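Local atomic coordinates of inactive glucansucrase (PDB entry 5JBD), a protein that is an inactive glucansucrase of glycoside hydrolase family 70, a family built around a TIM-type barrel. Residues F96-V101 with D115-I120; Y59-T64 with D78-L83; V855-G860 with N874-T879; V762-T767 with Q784-Y789. One frame throughout, in Å; residues are numbered along the deposited sequence.

Contact 1 of 4, residues F96-V101 with D115-I120; sequences FIKYFV and DTVANI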
loop_
_atom_site.group_PDB
_atom_site.type_symbol
_atom_site.label_atom_id
_atom_site.label_comp_id
_atom_site.label_asym_id
_atom_site.label_seq_id
_atom_site.Cartn_x
_atom_site.Cartn_y
_atom_site.Cartn_z
ATOM N N PHE A 96 -37.991 8.955 10.986
ATOM C CA PHE A 96 -37.737 10.326 10.529
ATOM C C PHE A 96 -38.548 11.337 11.329
ATOM O O PHE A 96 -38.007 12.339 11.801
ATOM C CB PHE A 96 -38.040 10.468 9.037
ATOM C CG PHE A 96 -37.833 11.854 8.509
ATOM C CD1 PHE A 96 -36.558 12.291 8.155
ATOM C CD2 PHE A 96 -38.902 12.721 8.347
ATOM C CE1 PHE A 96 -36.356 13.566 7.663
ATOM C CE2 PHE A 96 -38.706 14.008 7.863
ATOM C CZ PHE A 96 -37.429 14.429 7.518
ATOM N N ILE A 97 -39.836 11.058 11.492
ATOM C CA ILE A 97 -40.751 11.942 12.226
ATOM C C ILE A 97 -40.298 12.106 13.681
ATOM O O ILE A 97 -40.144 13.236 14.165
ATOM C CB ILE A 97 -42.225 11.445 12.123
ATOM C CG1 ILE A 97 -42.724 11.577 10.672
ATOM C CG2 ILE A 97 -43.148 12.234 13.055
ATOM C CD1 ILE A 97 -43.966 10.765 10.346
ATOM N N LYS A 98 -40.073 10.977 14.351
ATOM C CA LYS A 98 -39.542 10.938 15.723
ATOM C C LYS A 98 -38.235 11.708 15.887
ATOM O O LYS A 98 -38.102 12.519 16.798
ATOM C CB LYS A 98 -39.288 9.488 16.167
ATOM C CG LYS A 98 -40.527 8.703 16.571
ATOM C CD LYS A 98 -40.163 7.413 17.334
ATOM C CE LYS A 98 -39.778 7.499 18.804
ATOM N NZ LYS A 98 -40.102 6.253 19.564
ATOM N N TYR A 99 -37.280 11.431 15.003
ATOM C CA TYR A 99 -35.960 12.061 15.060
ATOM C C TYR A 99 -36.059 13.588 14.923
ATOM O O TYR A 99 -35.531 14.334 15.769
ATOM C CB TYR A 99 -35.014 11.478 14.001
ATOM C CG TYR A 99 -33.604 12.032 14.115
ATOM C CD1 TYR A 99 -33.252 13.230 13.490
ATOM C CD2 TYR A 99 -32.647 11.401 14.891
ATOM C CE1 TYR A 99 -31.985 13.774 13.623
ATOM C CE2 TYR A 99 -31.363 11.926 15.013
ATOM C CZ TYR A 99 -31.043 13.114 14.388
ATOM O OH TYR A 99 -29.786 13.655 14.508
ATOM N N PHE A 100 -36.769 14.053 13.897
ATOM C CA PHE A 100 -36.904 15.496 13.685
ATOM C C PHE A 100 -37.627 16.218 14.813
ATOM O O PHE A 100 -37.148 17.244 15.300
ATOM C CB PHE A 100 -37.493 15.813 12.306
ATOM C CG PHE A 100 -36.430 15.978 11.257
ATOM C CD1 PHE A 100 -35.624 14.913 10.921
ATOM C CD2 PHE A 100 -36.182 17.211 10.670
ATOM C CE1 PHE A 100 -34.610 15.054 9.987
ATOM C CE2 PHE A 100 -35.171 17.360 9.737
ATOM C CZ PHE A 100 -34.386 16.279 9.392
ATOM N N VAL A 101 -38.737 15.658 15.285
ATOM C CA VAL A 101 -39.480 16.281 16.392
ATOM C C VAL A 101 -38.592 16.372 17.658
ATOM O O VAL A 101 -38.688 17.353 18.399
ATOM C CB VAL A 101 -40.840 15.574 16.645
ATOM C CG1 VAL A 101 -41.494 16.051 17.934
ATOM C CG2 VAL A 101 -41.785 15.812 15.472
ATOM N N ASP A 115 -44.261 13.884 23.019
ATOM C CA ASP A 115 -45.238 12.872 23.406
ATOM C C ASP A 115 -46.132 12.369 22.281
ATOM O O ASP A 115 -46.433 11.184 22.264
ATOM C CB ASP A 115 -46.058 13.354 24.578
ATOM C CG ASP A 115 -45.246 13.365 25.822
ATOM O OD1 ASP A 115 -45.067 12.279 26.416
ATOM O OD2 ASP A 115 -44.731 14.440 26.147
ATOM N N THR A 116 -46.544 13.229 21.349
ATOM C CA THR A 116 -47.373 12.751 20.223
ATOM C C THR A 116 -46.607 11.794 19.287
ATOM O O THR A 116 -47.227 10.966 18.626
ATOM C CB THR A 116 -48.007 13.881 19.378
ATOM O OG1 THR A 116 -46.998 14.582 18.629
ATOM C CG2 THR A 116 -48.825 14.853 20.252
ATOM N N VAL A 117 -45.276 11.916 19.237
ATOM C CA VAL A 117 -44.422 11.017 18.435
ATOM C C VAL A 117 -43.762 9.888 19.238
ATOM O O VAL A 117 -43.113 9.043 18.651
ATOM C CB VAL A 117 -43.314 11.791 17.664
ATOM C CG1 VAL A 117 -43.916 12.942 16.867
ATOM C CG2 VAL A 117 -42.203 12.287 18.591
ATOM N N ALA A 118 -43.925 9.877 20.560
ATOM C CA ALA A 118 -43.243 8.910 21.439
ATOM C C ALA A 118 -43.427 7.443 21.038
ATOM O O ALA A 118 -42.467 6.670 21.085
ATOM C CB ALA A 118 -43.693 9.095 22.882
ATOM N N ASN A 119 -44.645 7.082 20.627
ATOM C CA ASN A 119 -45.035 5.688 20.386
ATOM C C ASN A 119 -45.271 5.335 18.903
ATOM O O ASN A 119 -45.642 4.192 18.610
ATOM C CB ASN A 119 -46.323 5.346 21.174
ATOM C CG ASN A 119 -46.172 5.484 22.686
ATOM O OD1 ASN A 119 -45.131 5.175 23.276
ATOM N ND2 ASN A 119 -47.247 5.922 23.326
ATOM N N ILE A 120 -45.082 6.278 17.972
ATOM C CA ILE A 120 -45.287 5.969 16.548
ATOM C C ILE A 120 -44.216 5.001 16.051
ATOM O O ILE A 120 -43.066 5.037 16.496
ATOM C CB ILE A 120 -45.361 7.214 15.613
ATOM C CG1 ILE A 120 -44.066 8.048 15.630
ATOM C CG2 ILE A 120 -46.577 8.068 15.961
ATOM C CD1 ILE A 120 -43.973 9.057 14.505
#
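The ammonium group of Lys98 reaches across to the backbone carbonyl of Ala118, its NZ lying 2.8 Å from Ala118 O. This bond joins helix 90-101, which carries the lysine, to the short, weakly bonded helical turn that follows it in the chain. NZ comes from above the carbonyl plane, 42° out of it, and not along a lone pair. A kink at chi3 (79°) turns the end of the lysine to that oxygen, while higher up its CG slides past Ile120 CG1, the two side chains running in opposite directions. Beneath the lysine lies an apolar seam. Val101 and Val117 meet tip to tip, Val101 CG2 standing 3.8 Å from Val117 CG1, and Val117 CG1 also reaches Ile97 CG2. On its other flanks helix 90-101 packs against helices 126-147 and 151-162 through Phe96 and Phe100. Ile120 closes the seam by crossing Ile97 at about a right angle, with Ile120 CD1 3.6 Å from Ile97 CG2.

Contact 2 of 4, residues Y59-T64 with D78-L83; sequences YRPYGT and DWRPLL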
loop_
_atom_site.group_PDB
_atom_site.type_symbol
_atom_site.label_atom_id
_atom_site.label_comp_id
_atom_site.label_asym_id
_atom_site.label_seq_id
_atom_site.Cartn_x
_atom_site.Cartn_y
_atom_site.Cartn_z
ATOM N N TYR A 59 -33.970 17.185 -4.267
ATOM C CA TYR A 59 -34.710 17.569 -5.484
ATOM C C TYR A 59 -35.355 18.940 -5.316
ATOM O O TYR A 59 -35.387 19.502 -4.212
ATOM C CB TYR A 59 -35.755 16.508 -5.838
ATOM C CG TYR A 59 -37.085 16.650 -5.118
ATOM C CD1 TYR A 59 -37.164 16.619 -3.736
ATOM C CD2 TYR A 59 -38.284 16.812 -5.836
ATOM C CE1 TYR A 59 -38.379 16.755 -3.087
ATOM C CE2 TYR A 59 -39.496 16.922 -5.187
ATOM C CZ TYR A 59 -39.534 16.899 -3.808
ATOM O OH TYR A 59 -40.734 17.011 -3.140
ATOM N N ARG A 60 -35.855 19.479 -6.424
ATOM C CA ARG A 60 -36.562 20.755 -6.417
ATOM C C ARG A 60 -38.051 20.481 -6.555
ATOM O O ARG A 60 -38.499 20.108 -7.645
ATOM C CB ARG A 60 -36.082 21.635 -7.571
ATOM C CG ARG A 60 -36.760 23.001 -7.627
ATOM C CD ARG A 60 -36.386 23.762 -8.882
ATOM N NE ARG A 60 -37.229 24.943 -9.074
ATOM C CZ ARG A 60 -37.155 25.755 -10.127
ATOM N NH1 ARG A 60 -36.278 25.524 -11.114
ATOM N NH2 ARG A 60 -37.975 26.804 -10.205
ATOM N N PRO A 61 -38.829 20.649 -5.463
ATOM C CA PRO A 61 -40.290 20.546 -5.634
ATOM C C PRO A 61 -40.814 21.753 -6.385
ATOM O O PRO A 61 -40.106 22.763 -6.492
ATOM C CB PRO A 61 -40.823 20.551 -4.196
ATOM C CG PRO A 61 -39.791 21.304 -3.419
ATOM C CD PRO A 61 -38.470 20.986 -4.071
ATOM N N TYR A 62 -42.034 21.655 -6.909
ATOM C CA TYR A 62 -42.653 22.798 -7.594
ATOM C C TYR A 62 -42.852 23.963 -6.617
ATOM O O TYR A 62 -42.537 25.106 -6.937
ATOM C CB TYR A 62 -43.967 22.382 -8.269
ATOM C CG TYR A 62 -44.645 23.501 -9.052
ATOM C CD1 TYR A 62 -45.532 24.361 -8.421
ATOM C CD2 TYR A 62 -44.400 23.696 -10.420
ATOM C CE1 TYR A 62 -46.168 25.382 -9.110
ATOM C CE2 TYR A 62 -45.036 24.722 -11.123
ATOM C CZ TYR A 62 -45.917 25.562 -10.459
ATOM O OH TYR A 62 -46.574 26.594 -11.104
ATOM N N GLY A 63 -43.368 23.671 -5.427
ATOM C CA GLY A 63 -43.546 24.691 -4.391
ATOM C C GLY A 63 -43.444 24.129 -2.986
ATOM O O GLY A 63 -43.339 22.915 -2.814
ATOM N N THR A 64 -43.478 25.027 -1.999
ATOM C CA THR A 64 -43.408 24.689 -0.580
ATOM C C THR A 64 -44.315 25.595 0.257
ATOM O O THR A 64 -44.764 26.655 -0.201
ATOM C CB THR A 64 -41.966 24.821 -0.024
ATOM O OG1 THR A 64 -41.573 26.198 -0.024
ATOM C CG2 THR A 64 -40.996 24.029 -0.830
ATOM N N ASP A 78 -34.016 26.500 -4.568
ATOM C CA ASP A 78 -34.744 25.973 -3.422
ATOM C C ASP A 78 -34.922 24.467 -3.577
ATOM O O ASP A 78 -35.959 24.000 -4.034
ATOM C CB ASP A 78 -36.090 26.674 -3.268
ATOM C CG ASP A 78 -35.955 28.171 -3.101
ATOM O OD1 ASP A 78 -35.114 28.606 -2.291
ATOM O OD2 ASP A 78 -36.679 28.926 -3.791
ATOM N N TRP A 79 -33.886 23.731 -3.203
ATOM C CA TRP A 79 -33.919 22.288 -3.205
ATOM C C TRP A 79 -34.242 21.778 -1.802
ATOM O O TRP A 79 -34.021 22.475 -0.815
ATOM C CB TRP A 79 -32.592 21.733 -3.717
ATOM C CG TRP A 79 -32.385 21.980 -5.182
ATOM C CD1 TRP A 79 -32.383 23.196 -5.824
ATOM C CD2 TRP A 79 -32.162 21.001 -6.193
ATOM N NE1 TRP A 79 -32.172 23.023 -7.164
ATOM C CE2 TRP A 79 -32.041 21.688 -7.422
ATOM C CE3 TRP A 79 -32.069 19.610 -6.190
ATOM C CZ2 TRP A 79 -31.826 21.028 -8.628
ATOM C CZ3 TRP A 79 -31.855 18.960 -7.378
ATOM C CH2 TRP A 79 -31.717 19.664 -8.584
ATOM N N ARG A 80 -34.798 20.574 -1.736
ATOM C CA ARG A 80 -35.141 19.933 -0.483
ATOM C C ARG A 80 -34.663 18.489 -0.481
ATOM O O ARG A 80 -34.562 17.865 -1.538
ATOM C CB ARG A 80 -36.658 19.977 -0.241
ATOM C CG ARG A 80 -37.274 21.364 -0.117
ATOM C CD ARG A 80 -36.802 22.088 1.132
ATOM N NE ARG A 80 -37.396 23.413 1.293
ATOM C CZ ARG A 80 -36.893 24.559 0.824
ATOM N NH1 ARG A 80 -35.761 24.600 0.121
ATOM N NH2 ARG A 80 -37.544 25.692 1.052
ATOM N N PRO A 81 -34.351 17.952 0.714
ATOM C CA PRO A 81 -33.938 16.565 0.827
ATOM C C PRO A 81 -35.105 15.622 0.559
ATOM O O PRO A 81 -36.238 15.861 1.038
ATOM C CB PRO A 81 -33.469 16.460 2.277
ATOM C CG PRO A 81 -34.277 17.476 2.994
ATOM C CD PRO A 81 -34.405 18.612 2.037
ATOM N N LEU A 82 -34.831 14.570 -0.207
ATOM C CA LEU A 82 -35.838 13.559 -0.530
ATOM C C LEU A 82 -36.436 12.910 0.731
ATOM O O LEU A 82 -37.625 12.556 0.744
ATOM C CB LEU A 82 -35.269 12.513 -1.496
ATOM C CG LEU A 82 -35.103 12.954 -2.961
ATOM C CD1 LEU A 82 -34.145 12.054 -3.736
ATOM C CD2 LEU A 82 -36.452 13.014 -3.655
ATOM N N LEU A 83 -35.642 12.805 1.804
ATOM C CA LEU A 83 -36.102 12.189 3.061
ATOM C C LEU A 83 -37.185 12.942 3.822
ATOM O O LEU A 83 -37.721 12.398 4.789
ATOM C CB LEU A 83 -34.919 11.898 4.006
ATOM C CG LEU A 83 -34.192 10.597 3.672
ATOM C CD1 LEU A 83 -32.805 10.591 4.310
ATOM C CD2 LEU A 83 -35.009 9.367 4.067
#
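Tyr59 and Arg80 form an antiparallel hydrogen-bonded pair, with Tyr59 N 2.9 Å from Arg80 O and Arg80 N 2.8 Å from Tyr59 O. Both bonds are nearly straight, at 165° and 170°. Next to this pair the indole of Trp79 lies against the opposing chain: Arg60 CB sits over the face of the five-membered ring, 4.1 Å from its centroid, in a CH-pi contact. Pro61 meets the aliphatic part of Arg80 at about a right angle, its CD 4.1 Å from Arg80 CG, and Leu82 CD2 comes within 3.7 Å of Tyr59 CD1. Asp78 O, buried beside Arg60 CG and Pro61 CD, has no polar partner in the model.

A second shell fixes these groups. Arg80 folds back at chi2 (-67°), which brings NH1 to within 2.9 Å of Trp79 O, while its NE forms a salt bridge to Glu141. Trp79 NE1 bonds to Ala76 O, Tyr59 OH to Asn36 O and Arg60 NE to Thr74 OG1; the Arg60 guanidinium also makes a cation-pi contact with Phe39.

Strands 58-59 and 80-81 make a small two-stranded sheet, and the chain between them forms a second antiparallel pair, 63-64 with 72-73. Helix 126-147, which supplies Glu141, packs on Thr64 and Arg80, and helix 151-162 on Pro81 and Leu83.

Contact 3 of 4, residues V855-G860 with N874-T879; sequences VKLANG and NTLLPT. With SO4 (sulfate ion), chain F.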
loop_
_atom_site.group_PDB
_atom_site.type_symbol
_atom_site.label_atom_id
_atom_site.label_comp_id
_atom_site.label_asym_id
_atom_site.label_seq_id
_atom_site.Cartn_x
_atom_site.Cartn_y
_atom_site.Cartn_z
ATOM N N VAL A 855 -33.329 4.093 -4.205
ATOM C CA VAL A 855 -34.763 4.174 -3.957
ATOM C C VAL A 855 -35.502 3.094 -4.739
ATOM O O VAL A 855 -35.363 2.987 -5.957
ATOM C CB VAL A 855 -35.332 5.568 -4.317
ATOM C CG1 VAL A 855 -36.853 5.607 -4.163
ATOM C CG2 VAL A 855 -34.689 6.648 -3.451
ATOM N N LYS A 856 -36.271 2.296 -4.008
ATOM C CA LYS A 856 -37.211 1.355 -4.581
ATOM C C LYS A 856 -38.608 1.831 -4.239
ATOM O O LYS A 856 -38.837 2.369 -3.150
ATOM C CB LYS A 856 -36.980 -0.046 -4.012
ATOM C CG LYS A 856 -35.635 -0.631 -4.391
ATOM C CD LYS A 856 -35.420 -2.032 -3.836
ATOM C CE LYS A 856 -34.137 -2.624 -4.402
ATOM N NZ LYS A 856 -33.740 -3.935 -3.815
ATOM N N LEU A 857 -39.538 1.641 -5.169
ATOM C CA LEU A 857 -40.950 1.937 -4.926
ATOM C C LEU A 857 -41.521 0.855 -4.001
ATOM O O LEU A 857 -40.859 -0.150 -3.736
ATOM C CB LEU A 857 -41.746 2.014 -6.247
ATOM C CG LEU A 857 -41.624 3.199 -7.219
ATOM C CD1 LEU A 857 -42.633 4.262 -6.854
ATOM C CD2 LEU A 857 -40.232 3.814 -7.352
ATOM N N ALA A 858 -42.738 1.063 -3.501
ATOM C CA ALA A 858 -43.372 0.115 -2.569
ATOM C C ALA A 858 -43.474 -1.310 -3.142
ATOM O O ALA A 858 -43.319 -2.283 -2.398
ATOM C CB ALA A 858 -44.742 0.620 -2.130
ATOM N N ASN A 859 -43.688 -1.422 -4.458
ATOM C CA ASN A 859 -43.717 -2.725 -5.157
ATOM C C ASN A 859 -42.348 -3.371 -5.458
ATOM O O ASN A 859 -42.294 -4.408 -6.110
ATOM C CB ASN A 859 -44.522 -2.603 -6.464
ATOM C CG ASN A 859 -43.796 -1.808 -7.548
ATOM O OD1 ASN A 859 -42.640 -1.407 -7.397
ATOM N ND2 ASN A 859 -44.486 -1.575 -8.648
ATOM N N GLY A 860 -41.252 -2.764 -5.007
ATOM C CA GLY A 860 -39.915 -3.332 -5.188
ATOM C C GLY A 860 -39.148 -2.839 -6.405
ATOM O O GLY A 860 -37.939 -3.039 -6.483
ATOM N N ASN A 874 -38.415 3.377 -18.585
ATOM C CA ASN A 874 -39.262 4.568 -18.570
ATOM C C ASN A 874 -39.154 5.210 -17.185
ATOM O O ASN A 874 -38.871 4.529 -16.196
ATOM C CB ASN A 874 -40.737 4.237 -18.841
ATOM C CG ASN A 874 -40.965 3.574 -20.191
ATOM O OD1 ASN A 874 -41.717 2.610 -20.287
ATOM N ND2 ASN A 874 -40.322 4.089 -21.233
ATOM N N THR A 875 -39.384 6.516 -17.130
ATOM C CA THR A 875 -39.396 7.239 -15.864
ATOM C C THR A 875 -40.412 6.627 -14.896
ATOM O O THR A 875 -41.543 6.333 -15.278
ATOM C CB THR A 875 -39.662 8.730 -16.102
ATOM O OG1 THR A 875 -38.531 9.292 -16.780
ATOM C CG2 THR A 875 -39.917 9.492 -14.782
ATOM N N LEU A 876 -39.979 6.392 -13.660
ATOM C CA LEU A 876 -40.828 5.810 -12.620
ATOM C C LEU A 876 -40.406 6.408 -11.279
ATOM O O LEU A 876 -39.313 6.104 -10.798
ATOM C CB LEU A 876 -40.666 4.280 -12.604
ATOM C CG LEU A 876 -41.465 3.487 -11.558
ATOM C CD1 LEU A 876 -42.962 3.619 -11.807
ATOM C CD2 LEU A 876 -41.036 2.020 -11.528
ATOM N N LEU A 877 -41.257 7.256 -10.694
ATOM C CA LEU A 877 -40.920 7.977 -9.457
ATOM C C LEU A 877 -41.912 7.693 -8.328
ATOM O O LEU A 877 -43.076 7.357 -8.583
ATOM C CB LEU A 877 -40.869 9.480 -9.715
ATOM C CG LEU A 877 -39.855 9.953 -10.766
ATOM C CD1 LEU A 877 -40.006 11.441 -10.991
ATOM C CD2 LEU A 877 -38.423 9.615 -10.377
ATOM N N PRO A 878 -41.466 7.841 -7.065
ATOM C CA PRO A 878 -42.395 7.689 -5.939
ATOM C C PRO A 878 -43.603 8.611 -6.047
ATOM O O PRO A 878 -43.486 9.752 -6.516
ATOM C CB PRO A 878 -41.547 8.060 -4.721
ATOM C CG PRO A 878 -40.149 7.768 -5.144
ATOM C CD PRO A 878 -40.094 8.118 -6.604
ATOM N N THR A 879 -44.755 8.105 -5.627
ATOM C CA THR A 879 -46.009 8.845 -5.714
ATOM C C THR A 879 -46.003 10.198 -4.967
ATOM O O THR A 879 -46.658 11.147 -5.396
ATOM C CB THR A 879 -47.169 7.959 -5.215
ATOM O OG1 THR A 879 -48.416 8.630 -5.435
ATOM C CG2 THR A 879 -47.039 7.585 -3.721
HETATM S S SO4 F . -44.640 4.573 -3.823
HETATM O O1 SO4 F . -45.562 4.657 -2.668
HETATM O O2 SO4 F . -45.302 5.049 -5.059
HETATM O O3 SO4 F . -44.240 3.164 -4.020
HETATM O O4 SO4 F . -43.447 5.407 -3.566
#
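The pyrrolidine ring of Pro878 has both methyls of Leu857 over one of its faces: CD1 stands 3.6 Å from Pro878 CA, and CD2, farther along, is 4.4 Å from Pro878 CD. At the CG corner of the ring Val855 CG1 approaches obliquely. Leu857 opens a type I beta turn that ends at Gly860, closed by the bond from Gly860 N to Leu857 O, and the contact sets this turn against an irregular length of chain close to the modelled C-terminus. Both segments are loops following strand 841-845. The CB of Leu857 already points to the other loop, and chi1 of -74° sets CG anti to the carbonyl carbon, which carries both methyls to the proline. There CD1 also comes within 3.6 Å of Leu877 O, while CG meets Leu876 CG more loosely.

The direct contact is one of van der Waals packing, without hydrogen bonds between the loops, but a sulfate ion, probably from the crystallisation liquor, bridges them through backbone amides. One oxygen, O3, accepts a short, almost straight bond of 2.6 Å from Ala858 N at 170°. Thr879 N holds another oxygen, O2, at the longer distance of 3.2 Å. Around the turn, Asn859 OD1 bonds to Asp861 N, and Leu857 also rests on Ala863. The sulfate lies directly beside the leucine, Leu857 CD1 being 3.3 Å from its O2.

Contact 4 of 4, residues V762-T767 with Q784-Y789; sequences VTVTRT and QIYFAY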
loop_
_atom_site.group_PDB
_atom_site.type_symbol
_atom_site.label_atom_id
_atom_site.label_comp_id
_atom_site.label_asym_id
_atom_site.label_seq_id
_atom_site.Cartn_x
_atom_site.Cartn_y
_atom_site.Cartn_z
ATOM N N VAL A 762 -23.568 0.954 -9.519
ATOM C CA VAL A 762 -22.998 -0.353 -9.883
ATOM C C VAL A 762 -23.830 -1.452 -9.239
ATOM O O VAL A 762 -24.455 -1.220 -8.206
ATOM C CB VAL A 762 -21.524 -0.486 -9.438
ATOM C CG1 VAL A 762 -20.631 0.341 -10.341
ATOM C CG2 VAL A 762 -21.322 -0.077 -7.984
ATOM N N THR A 763 -23.852 -2.629 -9.855
ATOM C CA THR A 763 -24.518 -3.782 -9.281
ATOM C C THR A 763 -23.460 -4.609 -8.542
ATOM O O THR A 763 -22.428 -4.975 -9.134
ATOM C CB THR A 763 -25.228 -4.594 -10.362
ATOM O OG1 THR A 763 -26.157 -3.746 -11.056
ATOM C CG2 THR A 763 -25.988 -5.760 -9.745
ATOM N N VAL A 764 -23.707 -4.893 -7.256
ATOM C CA VAL A 764 -22.687 -5.515 -6.390
ATOM C C VAL A 764 -23.137 -6.716 -5.560
ATOM O O VAL A 764 -24.325 -6.944 -5.346
ATOM C CB VAL A 764 -22.062 -4.488 -5.418
ATOM C CG1 VAL A 764 -21.614 -3.234 -6.165
ATOM C CG2 VAL A 764 -23.004 -4.132 -4.271
ATOM N N THR A 765 -22.143 -7.470 -5.084
ATOM C CA THR A 765 -22.356 -8.643 -4.232
ATOM C C THR A 765 -21.300 -8.623 -3.130
ATOM O O THR A 765 -20.129 -8.303 -3.380
ATOM C CB THR A 765 -22.256 -9.943 -5.052
ATOM O OG1 THR A 765 -23.336 -9.986 -5.988
ATOM C CG2 THR A 765 -22.315 -11.186 -4.167
ATOM N N ARG A 766 -21.724 -8.962 -1.914
ATOM C CA ARG A 766 -20.853 -8.940 -0.737
ATOM C C ARG A 766 -19.919 -10.157 -0.784
ATOM O O ARG A 766 -20.387 -11.281 -0.757
ATOM C CB ARG A 766 -21.706 -9.002 0.543
ATOM C CG ARG A 766 -20.938 -8.948 1.857
ATOM C CD ARG A 766 -20.351 -7.578 2.108
ATOM N NE ARG A 766 -19.632 -7.550 3.382
ATOM C CZ ARG A 766 -18.403 -8.041 3.586
ATOM N NH1 ARG A 766 -17.731 -8.626 2.594
ATOM N NH2 ARG A 766 -17.847 -7.957 4.803
ATOM N N THR A 767 -18.609 -9.910 -0.807
ATOM C CA THR A 767 -17.624 -10.987 -0.942
ATOM C C THR A 767 -16.457 -10.878 0.025
ATOM O O THR A 767 -16.237 -9.831 0.646
ATOM C CB THR A 767 -17.018 -11.018 -2.363
ATOM O OG1 THR A 767 -16.210 -9.853 -2.579
ATOM C CG2 THR A 767 -18.108 -11.108 -3.421
ATOM N N GLN A 784 -27.126 -6.143 -5.964
ATOM C CA GLN A 784 -27.783 -4.944 -5.449
ATOM C C GLN A 784 -27.146 -3.712 -6.043
ATOM O O GLN A 784 -25.919 -3.617 -6.107
ATOM C CB GLN A 784 -27.653 -4.854 -3.926
ATOM C CG GLN A 784 -28.401 -5.918 -3.143
ATOM C CD GLN A 784 -29.881 -5.944 -3.442
ATOM O OE1 GLN A 784 -30.556 -4.918 -3.413
ATOM N NE2 GLN A 784 -30.399 -7.134 -3.730
ATOM N N ILE A 785 -27.973 -2.750 -6.442
ATOM C CA ILE A 785 -27.460 -1.472 -6.916
ATOM C C ILE A 785 -26.916 -0.679 -5.724
ATOM O O ILE A 785 -27.603 -0.512 -4.723
ATOM C CB ILE A 785 -28.518 -0.690 -7.739
ATOM C CG1 ILE A 785 -28.846 -1.495 -9.005
ATOM C CG2 ILE A 785 -27.988 0.697 -8.081
ATOM C CD1 ILE A 785 -29.742 -0.832 -10.011
ATOM N N TYR A 786 -25.693 -0.173 -5.887
ATOM C CA TYR A 786 -24.901 0.472 -4.842
ATOM C C TYR A 786 -24.225 1.688 -5.467
ATOM O O TYR A 786 -23.706 1.604 -6.592
ATOM C CB TYR A 786 -23.834 -0.544 -4.384
ATOM C CG TYR A 786 -22.881 -0.147 -3.254
ATOM C CD1 TYR A 786 -23.353 0.147 -1.976
ATOM C CD2 TYR A 786 -21.490 -0.138 -3.450
ATOM C CE1 TYR A 786 -22.475 0.471 -0.937
ATOM C CE2 TYR A 786 -20.603 0.181 -2.415
ATOM C CZ TYR A 786 -21.091 0.478 -1.159
ATOM O OH TYR A 786 -20.223 0.803 -0.124
ATOM N N PHE A 787 -24.226 2.815 -4.756
ATOM C CA PHE A 787 -23.713 4.069 -5.309
ATOM C C PHE A 787 -22.254 4.317 -4.920
ATOM O O PHE A 787 -21.918 5.284 -4.236
ATOM C CB PHE A 787 -24.617 5.242 -4.899
ATOM C CG PHE A 787 -26.053 5.101 -5.338
ATOM C CD1 PHE A 787 -26.375 4.738 -6.649
ATOM C CD2 PHE A 787 -27.090 5.380 -4.461
ATOM C CE1 PHE A 787 -27.699 4.628 -7.057
ATOM C CE2 PHE A 787 -28.416 5.285 -4.867
ATOM C CZ PHE A 787 -28.720 4.907 -6.168
ATOM N N ALA A 788 -21.376 3.436 -5.394
ATOM C CA ALA A 788 -19.955 3.496 -5.050
ATOM C C ALA A 788 -19.317 4.698 -5.693
ATOM O O ALA A 788 -19.710 5.096 -6.799
ATOM C CB ALA A 788 -19.242 2.233 -5.520
ATOM N N TYR A 789 -18.343 5.278 -5.002
ATOM C CA TYR A 789 -17.425 6.241 -5.610
ATOM C C TYR A 789 -16.453 5.453 -6.487
ATOM O O TYR A 789 -15.695 4.634 -5.975
ATOM C CB TYR A 789 -16.689 7.042 -4.535
ATOM C CG TYR A 789 -17.602 8.022 -3.834
ATOM C CD1 TYR A 789 -18.390 7.629 -2.756
ATOM C CD2 TYR A 789 -17.727 9.327 -4.289
ATOM C CE1 TYR A 789 -19.249 8.525 -2.130
ATOM C CE2 TYR A 789 -18.578 10.240 -3.664
ATOM C CZ TYR A 789 -19.339 9.829 -2.590
ATOM O OH TYR A 789 -20.187 10.713 -1.977
#
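At the edge of a six-stranded antiparallel sheet, strand 758-767 pairs with the outermost strand, 784-791. Four backbone bonds join them. Val762 and Tyr786 form one hydrogen-bonded pair, with Val762 N 3.0 Å from Tyr786 O and Tyr786 N 2.8 Å from Val762 O; Val764 and Gln784 form the other, and Thr763 opposite Ile785 is the non-hydrogen-bonded pair between. The segment axes stand at 110°, far from antiparallel, and the outer strand turns away beyond Tyr786 at an inverse gamma turn centred on Phe787. On the face of Val762, Val764, Gln784 and Tyr786, Val764 CG2 packs diagonally on Tyr786 CB at 3.7 Å. Past the bend, Ala788 CB reaches Val762 CG2 at 4.0 Å. Strand 193-197 adds Val194 and Phe196 to the valines. Two hydroxyls have partners beyond the pair: Tyr786 OH bonds to Glu172 and Gln847 N, and Thr763 OG1 to Thr209 and Asn199. The paired amides and carbonyls thus satisfy one another, and these buried hydroxyls are satisfied too, beside the apolar valines.

Contacts 1, 2 and 3 lie 42 to 46 Å from the centre of the chain, measured from their own centres, and contact 4 is nearer, at about 23 Å. Contacts 1 and 2 touch, Phe96 CE1 lying 3.4 Å from Leu83 O, as helix 90-101 follows strand 80-81 in the chain. Contact 3 lies about 18 Å from contact 2 between centres, with nearest atoms about 5 Å apart, although its segments come from the far end of the chain. It touches contact 4 in turn, through a weak bond between Lys856 NZ and Gln784 OE1 at 3.4 Å. The sheet of contact 4 also contains strand 242-244, whose Asp243 binds the calcium ion with Glu237, Asn287 and Asn751.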